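Local atomic coordinates of putative methyl-accepting chemotaxis signal transduction protein (Campylobacter jejuni, PDB entry 6W3O), a protein that probably senses amino-acid-like chemical signals through a double Cache (dCache) ligand-binding region and relays them to the chemotaxis machinery. Residues A[38-43]-A[155-160]; A[78-83]-A[90-95]; A[141-146]-A[159-164]. All blocks are in the same frame, centred on the assembly; numbering follows the deposited sequence.

Interaction 1 of 3, residues A[38-43]-A[155-160]; sequences SFTRAL and GVLGVD. With NA (sodium ion), chain E; SKG (4-methylisoleucine), chain C.
Leu157 and Val159, two residues apart on strand 152-162, present their side chains to helix 4-48, where Phe39, Thr40 and Leu43 receive them. The case illustrates how a long helix packs against one face of a sheet whose other face binds a ligand. Leu157 can be followed outward. Its CB points toward the helix and, with CG anti to the backbone N (chi1 177°), these two atoms only carry the fork across; the methyls make the contacts. Leu157 CD1 meets Leu43 CD2 at 3.6 Å. Leu157 CD2 lies 3.7 Å from the backbone oxygen Thr40 O, 3.8 Å from Leu43 CG and 4.0 Å from the methyl Thr40 CG2, spanning the step between the two helix residues.

Val159 is similarly divided. Val159 CG1 approaches Phe39 CE1 obliquely at 3.7 Å, and Val159 CG2 sits in the plane of that ring, at the edge. Val159 CG2 also lies 3.7 Å from Thr40 OG1, a hydroxyl already bonded to Asn36 O one turn back along the helix. Helix 58-76 adds Tyr72, edge-to-face with Phe39. On the same helix as Phe39, Ser38 OG binds a sodium ion at 2.8 Å.

Across the strand, Asp160 turns the other way and accepts a hydrogen bond from the amino group of 4-methylisoleucine, SKG N to Asp160 OD2 at 2.7 Å. No hydrogen bond joins the two segments, which implies that between them the fit is one of shape; polar ties from the helix go to strand 139-149.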
loop_
_atom_site.group_PDB
_atom_site.type_symbol
_atom_site.label_atom_id
_atom_site.label_comp_id
_atom_site.label_asym_id
_atom_site.label_seq_id
_atom_site.Cartn_x
_atom_site.Cartn_y
_atom_site.Cartn_z
ATOM N N SER A 38 -8.195 0.791 9.233
ATOM C CA SER A 38 -8.868 1.070 10.503
ATOM C C SER A 38 -9.161 2.561 10.628
ATOM O O SER A 38 -10.243 2.962 11.070
ATOM C CB SER A 38 -8.002 0.591 11.667
ATOM O OG SER A 38 -7.930 -0.849 11.668
ATOM N N PHE A 39 -8.171 3.388 10.283
ATOM C CA PHE A 39 -8.333 4.839 10.289
ATOM C C PHE A 39 -9.527 5.274 9.436
ATOM O O PHE A 39 -10.371 6.067 9.864
ATOM C CB PHE A 39 -7.016 5.439 9.822
ATOM C CG PHE A 39 -7.069 6.921 9.555
ATOM C CD1 PHE A 39 -7.364 7.382 8.291
ATOM C CD2 PHE A 39 -6.752 7.830 10.522
ATOM C CE1 PHE A 39 -7.348 8.731 8.026
ATOM C CE2 PHE A 39 -6.701 9.175 10.262
ATOM C CZ PHE A 39 -6.972 9.637 9.007
ATOM N N THR A 40 -9.585 4.732 8.227
ATOM C CA THR A 40 -10.622 5.099 7.274
ATOM C C THR A 40 -11.988 4.693 7.807
ATOM O O THR A 40 -12.977 5.426 7.670
ATOM C CB THR A 40 -10.293 4.484 5.913
ATOM O OG1 THR A 40 -9.005 4.977 5.468
ATOM C CG2 THR A 40 -11.324 4.814 4.891
ATOM N N ARG A 41 -12.054 3.501 8.396
ATOM C CA ARG A 41 -13.289 3.010 8.972
ATOM C C ARG A 41 -13.767 3.907 10.119
ATOM O O ARG A 41 -14.985 4.152 10.264
ATOM C CB ARG A 41 -13.077 1.565 9.416
ATOM C CG ARG A 41 -14.217 0.963 10.182
ATOM C CD ARG A 41 -14.257 -0.531 9.963
ATOM N NE ARG A 41 -14.715 -0.800 8.608
ATOM C CZ ARG A 41 -14.016 -1.385 7.634
ATOM N NH1 ARG A 41 -12.823 -1.921 7.860
ATOM N NH2 ARG A 41 -14.579 -1.495 6.416
ATOM N N ALA A 42 -12.843 4.332 10.978
ATOM C CA ALA A 42 -13.192 5.205 12.088
ATOM C C ALA A 42 -13.750 6.536 11.568
ATOM O O ALA A 42 -14.734 7.056 12.095
ATOM C CB ALA A 42 -11.989 5.417 12.987
ATOM N N LEU A 43 -13.125 7.073 10.530
ATOM C CA LEU A 43 -13.568 8.321 9.939
ATOM C C LEU A 43 -14.965 8.174 9.317
ATOM O O LEU A 43 -15.836 9.016 9.522
ATOM C CB LEU A 43 -12.525 8.782 8.928
ATOM C CG LEU A 43 -12.782 10.114 8.199
ATOM C CD1 LEU A 43 -13.193 11.230 9.148
ATOM C CD2 LEU A 43 -11.505 10.524 7.461
ATOM N N GLY A 155 -21.505 10.255 0.457
ATOM C CA GLY A 155 -20.479 10.516 -0.531
ATOM C C GLY A 155 -19.386 9.490 -0.375
ATOM O O GLY A 155 -19.552 8.511 0.348
ATOM N N VAL A 156 -18.309 9.700 -1.104
ATOM C CA VAL A 156 -17.157 8.801 -1.072
ATOM C C VAL A 156 -16.037 9.482 -0.309
ATOM O O VAL A 156 -15.516 10.526 -0.720
ATOM C CB VAL A 156 -16.712 8.383 -2.486
ATOM C CG1 VAL A 156 -15.426 7.561 -2.384
ATOM C CG2 VAL A 156 -17.830 7.627 -3.221
ATOM N N LEU A 157 -15.621 8.841 0.774
ATOM C CA LEU A 157 -14.484 9.286 1.576
ATOM C C LEU A 157 -13.205 8.826 0.904
ATOM O O LEU A 157 -13.117 7.677 0.448
ATOM C CB LEU A 157 -14.585 8.630 2.951
ATOM C CG LEU A 157 -13.458 8.900 3.938
ATOM C CD1 LEU A 157 -13.377 10.342 4.362
ATOM C CD2 LEU A 157 -13.671 8.024 5.150
ATOM N N GLY A 158 -12.201 9.690 0.876
ATOM C CA GLY A 158 -10.858 9.298 0.432
ATOM C C GLY A 158 -9.820 9.759 1.402
ATOM O O GLY A 158 -9.894 10.845 1.981
ATOM N N VAL A 159 -8.785 8.921 1.544
ATOM C CA VAL A 159 -7.621 9.177 2.391
ATOM C C VAL A 159 -6.388 8.869 1.571
ATOM O O VAL A 159 -6.227 7.751 1.064
ATOM C CB VAL A 159 -7.651 8.296 3.662
ATOM C CG1 VAL A 159 -6.368 8.486 4.444
ATOM C CG2 VAL A 159 -8.857 8.589 4.496
ATOM N N ASP A 160 -5.528 9.883 1.362
ATOM C CA ASP A 160 -4.296 9.698 0.600
ATOM C C ASP A 160 -3.096 9.660 1.532
ATOM O O ASP A 160 -2.829 10.618 2.268
ATOM C CB ASP A 160 -4.088 10.892 -0.370
ATOM C CG ASP A 160 -5.135 11.030 -1.446
ATOM O OD1 ASP A 160 -5.924 10.088 -1.665
ATOM O OD2 ASP A 160 -5.174 12.143 -2.036
HETATM NA NA NA E . -5.439 -1.377 12.926
HETATM N N SKG C . -5.749 12.083 -4.713
HETATM C CA SKG C . -7.055 12.398 -5.318
HETATM C C SKG C . -6.823 12.349 -6.830
HETATM O O SKG C . -5.738 12.750 -7.318
HETATM C CB SKG C . -7.559 13.747 -4.762
HETATM C CG SKG C . -8.993 14.009 -5.264
HETATM C CD1 SKG C . -9.686 14.901 -4.232
HETATM C CD2 SKG C . -8.975 14.671 -6.679
HETATM O OXT SKG C . -7.726 11.906 -7.586
HETATM C CAE SKG C . -6.600 14.916 -4.966
HETATM O O HOH W 1 -5.141 1.033 14.337
#

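Interaction 2 of 3, residues A[78-83]-A[90-95]; sequences ALNVYL and VLLSQK. With SKG (4-methylisoleucine), chain C.
In the beta hairpin of strands 80-84 and 90-94, part of the Cache-type sensor sheet, Tyr82 packs against Val90 and Leu92 and forms part of the wall of the 4-methylisoleucine pocket. Tyr82 CG stands between the backbone N and the carbonyl carbon (chi1 45°); Tyr82 CB touches Val90 CG2 at 3.6 Å, and Tyr82 CD1 meets Leu92 CD1 at 4.0 Å. The ligand methyl SKG CD1 lies over the centre of the Tyr82 ring, 3.7 Å above its plane. The hydroxyl is hydrogen-bonded to Asp160, and Trp115 meets the ring edge-to-face.

As in any antiparallel ladder, hydrogen-bonded pairs, Val81 with Ser93 and Leu83 with Leu91, interleave with the non-hydrogen-bonded pairs Asn80-Gln94 and Tyr82-Leu92. Val81 N donates a hydrogen bond to Ser93 O at 2.9 Å, and Ser93 N returns the bond to Val81 O. Beyond the strand, Lys95 N reaches Leu79 O, also at 2.9 Å.

Asn80 and Gln94, on the same face as Tyr82, lie side by side with their amide planes 90° apart. Asn80 OD1, only 3.2 Å from Gln94 CB, is buried with no hydrogen-bond partner, whereas Asn80 ND2 binds Asp160, which in turn holds the ligand's amino group.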
loop_
_atom_site.group_PDB
_atom_site.type_symbol
_atom_site.label_atom_id
_atom_site.label_comp_id
_atom_site.label_asym_id
_atom_site.label_seq_id
_atom_site.Cartn_x
_atom_site.Cartn_y
_atom_site.Cartn_z
ATOM N N ALA A 78 -1.747 12.351 7.078
ATOM C CA ALA A 78 -2.124 12.025 5.709
ATOM C C ALA A 78 -1.907 13.250 4.832
ATOM O O ALA A 78 -1.815 14.389 5.307
ATOM C CB ALA A 78 -3.580 11.613 5.641
ATOM N N LEU A 79 -1.798 13.008 3.535
ATOM C CA LEU A 79 -1.573 14.097 2.580
ATOM C C LEU A 79 -2.879 14.849 2.284
ATOM O O LEU A 79 -2.894 16.070 2.270
ATOM C CB LEU A 79 -0.949 13.548 1.298
ATOM C CG LEU A 79 -0.411 14.639 0.396
ATOM C CD1 LEU A 79 0.853 15.243 1.066
ATOM C CD2 LEU A 79 -0.107 14.030 -0.971
ATOM N N ASN A 80 -3.944 14.085 2.028
ATOM C CA ASN A 80 -5.272 14.615 1.703
ATOM C C ASN A 80 -6.285 13.736 2.383
ATOM O O ASN A 80 -6.120 12.499 2.399
ATOM C CB ASN A 80 -5.608 14.612 0.219
ATOM C CG ASN A 80 -4.678 15.475 -0.622
ATOM O OD1 ASN A 80 -4.533 16.664 -0.391
ATOM N ND2 ASN A 80 -4.051 14.841 -1.604
ATOM N N VAL A 81 -7.374 14.342 2.859
ATOM C CA VAL A 81 -8.531 13.571 3.340
ATOM C C VAL A 81 -9.755 14.338 2.807
ATOM O O VAL A 81 -9.808 15.577 2.900
ATOM C CB VAL A 81 -8.550 13.469 4.879
ATOM C CG1 VAL A 81 -9.817 12.806 5.359
ATOM C CG2 VAL A 81 -7.340 12.762 5.415
ATOM N N TYR A 82 -10.722 13.628 2.235
ATOM C CA TYR A 82 -11.754 14.296 1.444
ATOM C C TYR A 82 -13.035 13.504 1.400
ATOM O O TYR A 82 -13.052 12.293 1.592
ATOM C CB TYR A 82 -11.254 14.631 0.017
ATOM C CG TYR A 82 -10.494 13.517 -0.668
ATOM C CD1 TYR A 82 -9.128 13.344 -0.444
ATOM C CD2 TYR A 82 -11.125 12.659 -1.565
ATOM C CE1 TYR A 82 -8.424 12.336 -1.097
ATOM C CE2 TYR A 82 -10.436 11.640 -2.206
ATOM C CZ TYR A 82 -9.073 11.516 -2.003
ATOM O OH TYR A 82 -8.374 10.547 -2.655
ATOM N N LEU A 83 -14.099 14.212 1.027
ATOM C CA LEU A 83 -15.409 13.589 0.837
ATOM C C LEU A 83 -15.997 14.082 -0.492
ATOM O O LEU A 83 -16.247 15.283 -0.654
ATOM C CB LEU A 83 -16.365 13.945 1.999
ATOM C CG LEU A 83 -17.757 13.349 1.918
ATOM C CD1 LEU A 83 -17.710 11.829 1.983
ATOM C CD2 LEU A 83 -18.669 13.920 2.970
ATOM N N VAL A 90 -16.054 18.059 -4.189
ATOM C CA VAL A 90 -15.308 17.323 -3.166
ATOM C C VAL A 90 -14.855 18.275 -2.086
ATOM O O VAL A 90 -14.235 19.335 -2.368
ATOM C CB VAL A 90 -14.119 16.528 -3.758
ATOM C CG1 VAL A 90 -13.111 17.439 -4.479
ATOM C CG2 VAL A 90 -13.399 15.741 -2.684
ATOM N N LEU A 91 -15.163 17.897 -0.845
ATOM C CA LEU A 91 -14.654 18.640 0.309
ATOM C C LEU A 91 -13.260 18.131 0.623
ATOM O O LEU A 91 -13.094 16.943 0.974
ATOM C CB LEU A 91 -15.563 18.466 1.514
ATOM C CG LEU A 91 -15.110 19.247 2.755
ATOM C CD1 LEU A 91 -15.198 20.777 2.557
ATOM C CD2 LEU A 91 -15.955 18.830 3.939
ATOM N N LEU A 92 -12.269 18.998 0.482
ATOM C CA LEU A 92 -10.858 18.591 0.522
ATOM C C LEU A 92 -10.114 19.234 1.668
ATOM O O LEU A 92 -10.008 20.469 1.741
ATOM C CB LEU A 92 -10.199 18.942 -0.809
ATOM C CG LEU A 92 -8.690 18.730 -0.934
ATOM C CD1 LEU A 92 -8.302 17.264 -0.714
ATOM C CD2 LEU A 92 -8.215 19.214 -2.277
ATOM N N SER A 93 -9.553 18.396 2.556
ATOM C CA SER A 93 -8.590 18.827 3.572
ATOM C C SER A 93 -7.198 18.417 3.116
ATOM O O SER A 93 -6.937 17.221 2.976
ATOM C CB SER A 93 -8.915 18.192 4.929
ATOM O OG SER A 93 -8.029 18.604 5.929
ATOM N N GLN A 94 -6.348 19.407 2.840
ATOM C CA GLN A 94 -5.066 19.110 2.193
ATOM C C GLN A 94 -3.984 19.633 3.012
ATOM O O GLN A 94 -4.081 20.702 3.627
ATOM C CB GLN A 94 -4.979 19.621 0.769
ATOM C CG GLN A 94 -5.103 21.094 0.618
ATOM C CD GLN A 94 -4.746 21.624 -0.791
ATOM O OE1 GLN A 94 -5.621 21.849 -1.601
ATOM N NE2 GLN A 94 -3.476 21.672 -1.099
ATOM N N LYS A 95 -2.901 18.852 2.992
ATOM C CA LYS A 95 -1.678 19.294 3.626
ATOM C C LYS A 95 -1.182 20.589 3.000
ATOM O O LYS A 95 -1.275 20.794 1.778
ATOM C CB LYS A 95 -0.623 18.190 3.549
ATOM C CG LYS A 95 0.431 18.318 4.648
ATOM C CD LYS A 95 1.303 17.076 4.758
ATOM C CE LYS A 95 2.365 17.259 5.830
ATOM N NZ LYS A 95 3.394 16.191 5.716
HETATM N N SKG C . -5.749 12.083 -4.713
HETATM C CA SKG C . -7.055 12.398 -5.318
HETATM C C SKG C . -6.823 12.349 -6.830
HETATM O O SKG C . -5.738 12.750 -7.318
HETATM C CB SKG C . -7.559 13.747 -4.762
HETATM C CG SKG C . -8.993 14.009 -5.264
HETATM C CD1 SKG C . -9.686 14.901 -4.232
HETATM C CD2 SKG C . -8.975 14.671 -6.679
HETATM O OXT SKG C . -7.726 11.906 -7.586
HETATM C CAE SKG C . -6.600 14.916 -4.966
#

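Interaction 3 of 3, residues A[141-146]-A[159-164]; sequences ITYSKA and VDIPSE. With SKG (4-methylisoleucine), chain C.
The flat ring of Tyr143 has Val159 O at its edge, near the ring plane and 3.7 Å from Tyr143 CD1, while Ile161 CG1 approaches Tyr143 CE1 obliquely at 3.8 Å. These groups belong to the antiparallel beta hairpin of strands 139-149 and 152-162 in the Cache-type sensor sheet. The ring is directed to the face covered by helix 4-48, where its hydroxyl bonds Asn36.

Two hydrogen-bonded pairs, Ile141 with Ile161 and Tyr143 with Val159, enclose the non-hydrogen-bonded pair Thr142-Asp160. The straightest of the bonds is Ile161 N to Ile141 O, with an angle of 176° at the proton. Ile141 CG1 comes within 4.2 Å of Ser163 CB, extending the contact past the strand.

On the ligand side Thr142 and Asp160 lie side by side and point the same way. Thr142 OG1 and Asp160 CG both stand anti to their own carbonyl carbons (chi1 -63° for Thr142), which aligns hydroxyl with carboxylate. Tyr82 also bonds Asp160 OD1, and together these hydroxyls probably help fix the carboxylate's rotation for the ligand's amino group. Thr142 OG1 donates to Asp160 OD1 over 2.6 Å, meeting it from above the carboxylate plane, 50° out of it.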
loop_
_atom_site.group_PDB
_atom_site.type_symbol
_atom_site.label_atom_id
_atom_site.label_comp_id
_atom_site.label_asym_id
_atom_site.label_seq_id
_atom_site.Cartn_x
_atom_site.Cartn_y
_atom_site.Cartn_z
ATOM N N ILE A 141 -1.071 6.337 -2.067
ATOM C CA ILE A 141 -2.016 5.238 -2.077
ATOM C C ILE A 141 -3.303 5.791 -1.438
ATOM O O ILE A 141 -3.222 6.435 -0.379
ATOM C CB ILE A 141 -1.455 4.102 -1.225
ATOM C CG1 ILE A 141 -0.210 3.504 -1.890
ATOM C CG2 ILE A 141 -2.496 3.026 -1.038
ATOM C CD1 ILE A 141 0.640 2.645 -0.978
ATOM N N THR A 142 -4.422 5.591 -2.134
ATOM C CA THR A 142 -5.700 6.099 -1.685
ATOM C C THR A 142 -6.537 4.956 -1.140
ATOM O O THR A 142 -6.657 3.888 -1.749
ATOM C CB THR A 142 -6.417 6.845 -2.817
ATOM O OG1 THR A 142 -5.628 7.968 -3.193
ATOM C CG2 THR A 142 -7.849 7.286 -2.389
ATOM N N TYR A 143 -7.126 5.219 0.014
ATOM C CA TYR A 143 -8.127 4.348 0.638
ATOM C C TYR A 143 -9.452 5.088 0.518
ATOM O O TYR A 143 -9.571 6.208 0.980
ATOM C CB TYR A 143 -7.770 4.174 2.127
ATOM C CG TYR A 143 -6.418 3.593 2.348
ATOM C CD1 TYR A 143 -5.288 4.397 2.284
ATOM C CD2 TYR A 143 -6.239 2.215 2.469
ATOM C CE1 TYR A 143 -4.021 3.849 2.377
ATOM C CE2 TYR A 143 -4.954 1.662 2.524
ATOM C CZ TYR A 143 -3.867 2.494 2.503
ATOM O OH TYR A 143 -2.559 1.977 2.625
ATOM N N SER A 144 -10.416 4.475 -0.149
ATOM C CA SER A 144 -11.714 5.105 -0.332
ATOM C C SER A 144 -12.842 4.247 0.176
ATOM O O SER A 144 -12.754 3.015 0.221
ATOM C CB SER A 144 -11.966 5.567 -1.754
ATOM O OG SER A 144 -11.955 4.489 -2.641
ATOM N N LYS A 145 -13.936 4.897 0.545
ATOM C CA LYS A 145 -15.054 4.171 1.167
ATOM C C LYS A 145 -16.343 4.989 0.919
ATOM O O LYS A 145 -16.411 6.184 1.254
ATOM C CB LYS A 145 -14.815 4.050 2.667
ATOM C CG LYS A 145 -15.850 3.237 3.424
ATOM C CD LYS A 145 -15.872 1.810 2.962
ATOM C CE LYS A 145 -16.389 0.840 4.027
ATOM N NZ LYS A 145 -17.857 0.939 4.153
ATOM N N ALA A 146 -17.344 4.350 0.326
ATOM C CA ALA A 146 -18.659 4.970 0.195
ATOM C C ALA A 146 -19.326 4.958 1.560
ATOM O O ALA A 146 -19.425 3.925 2.230
ATOM C CB ALA A 146 -19.506 4.210 -0.816
ATOM N N VAL A 159 -8.785 8.921 1.544
ATOM C CA VAL A 159 -7.621 9.177 2.391
ATOM C C VAL A 159 -6.388 8.869 1.571
ATOM O O VAL A 159 -6.227 7.751 1.064
ATOM C CB VAL A 159 -7.651 8.296 3.662
ATOM C CG1 VAL A 159 -6.368 8.486 4.444
ATOM C CG2 VAL A 159 -8.857 8.589 4.496
ATOM N N ASP A 160 -5.528 9.883 1.362
ATOM C CA ASP A 160 -4.296 9.698 0.600
ATOM C C ASP A 160 -3.096 9.660 1.532
ATOM O O ASP A 160 -2.829 10.618 2.268
ATOM C CB ASP A 160 -4.088 10.892 -0.370
ATOM C CG ASP A 160 -5.135 11.030 -1.446
ATOM O OD1 ASP A 160 -5.924 10.088 -1.665
ATOM O OD2 ASP A 160 -5.174 12.143 -2.036
ATOM N N ILE A 161 -2.378 8.540 1.482
ATOM C CA ILE A 161 -1.180 8.349 2.253
ATOM C C ILE A 161 0.007 8.304 1.281
ATOM O O ILE A 161 -0.034 7.578 0.310
ATOM C CB ILE A 161 -1.239 7.019 3.022
ATOM C CG1 ILE A 161 -2.506 6.953 3.894
ATOM C CG2 ILE A 161 0.024 6.840 3.875
ATOM C CD1 ILE A 161 -2.582 8.005 4.977
ATOM N N PRO A 162 1.095 9.069 1.542
ATOM C CA PRO A 162 2.229 9.003 0.627
ATOM C C PRO A 162 2.761 7.582 0.490
ATOM O O PRO A 162 2.959 6.876 1.505
ATOM C CB PRO A 162 3.276 9.898 1.317
ATOM C CG PRO A 162 2.473 10.890 2.114
ATOM C CD PRO A 162 1.331 10.037 2.626
ATOM N N SER A 163 2.914 7.111 -0.744
ATOM C CA SER A 163 3.514 5.803 -0.979
ATOM C C SER A 163 4.928 5.673 -0.443
ATOM O O SER A 163 5.316 4.580 -0.003
ATOM C CB SER A 163 3.446 5.391 -2.447
ATOM O OG SER A 163 3.997 6.388 -3.195
ATOM N N GLU A 164 5.621 6.802 -0.333
ATOM C CA GLU A 164 6.943 6.816 0.281
ATOM C C GLU A 164 6.878 6.255 1.710
ATOM O O GLU A 164 7.877 5.723 2.225
ATOM C CB GLU A 164 7.571 8.244 0.279
ATOM C CG GLU A 164 8.959 8.320 0.896
ATOM C CD GLU A 164 9.582 9.677 0.699
ATOM O OE1 GLU A 164 8.894 10.530 0.120
ATOM O OE2 GLU A 164 10.764 9.880 1.074
HETATM N N SKG C . -5.749 12.083 -4.713
HETATM C CA SKG C . -7.055 12.398 -5.318
HETATM C C SKG C . -6.823 12.349 -6.830
HETATM O O SKG C . -5.738 12.750 -7.318
HETATM C CB SKG C . -7.559 13.747 -4.762
HETATM C CG SKG C . -8.993 14.009 -5.264
HETATM C CD1 SKG C . -9.686 14.901 -4.232
HETATM C CD2 SKG C . -8.975 14.671 -6.679
HETATM O OXT SKG C . -7.726 11.906 -7.586
HETATM C CAE SKG C . -6.600 14.916 -4.966
#

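All three contacts involve one antiparallel sheet, in which strand 152-162 lies between strands 80-84 and 139-149. Interactions 1 and 3 share that strand, with centres about 8 Å apart; the centre of interaction 2 is about 10 Å from each. Along the chain, helix 4-48 comes first, then the hairpin of interaction 2, then that of interaction 3, whose second strand returns to pack under the helix in interaction 1. The general lesson is a sheet with two occupied faces: a long helix on one and 4-methylisoleucine on the other. The strand that holds the ligand's amino group also packs on the helix, a possible path between pocket and helix, consistent with a sensory role.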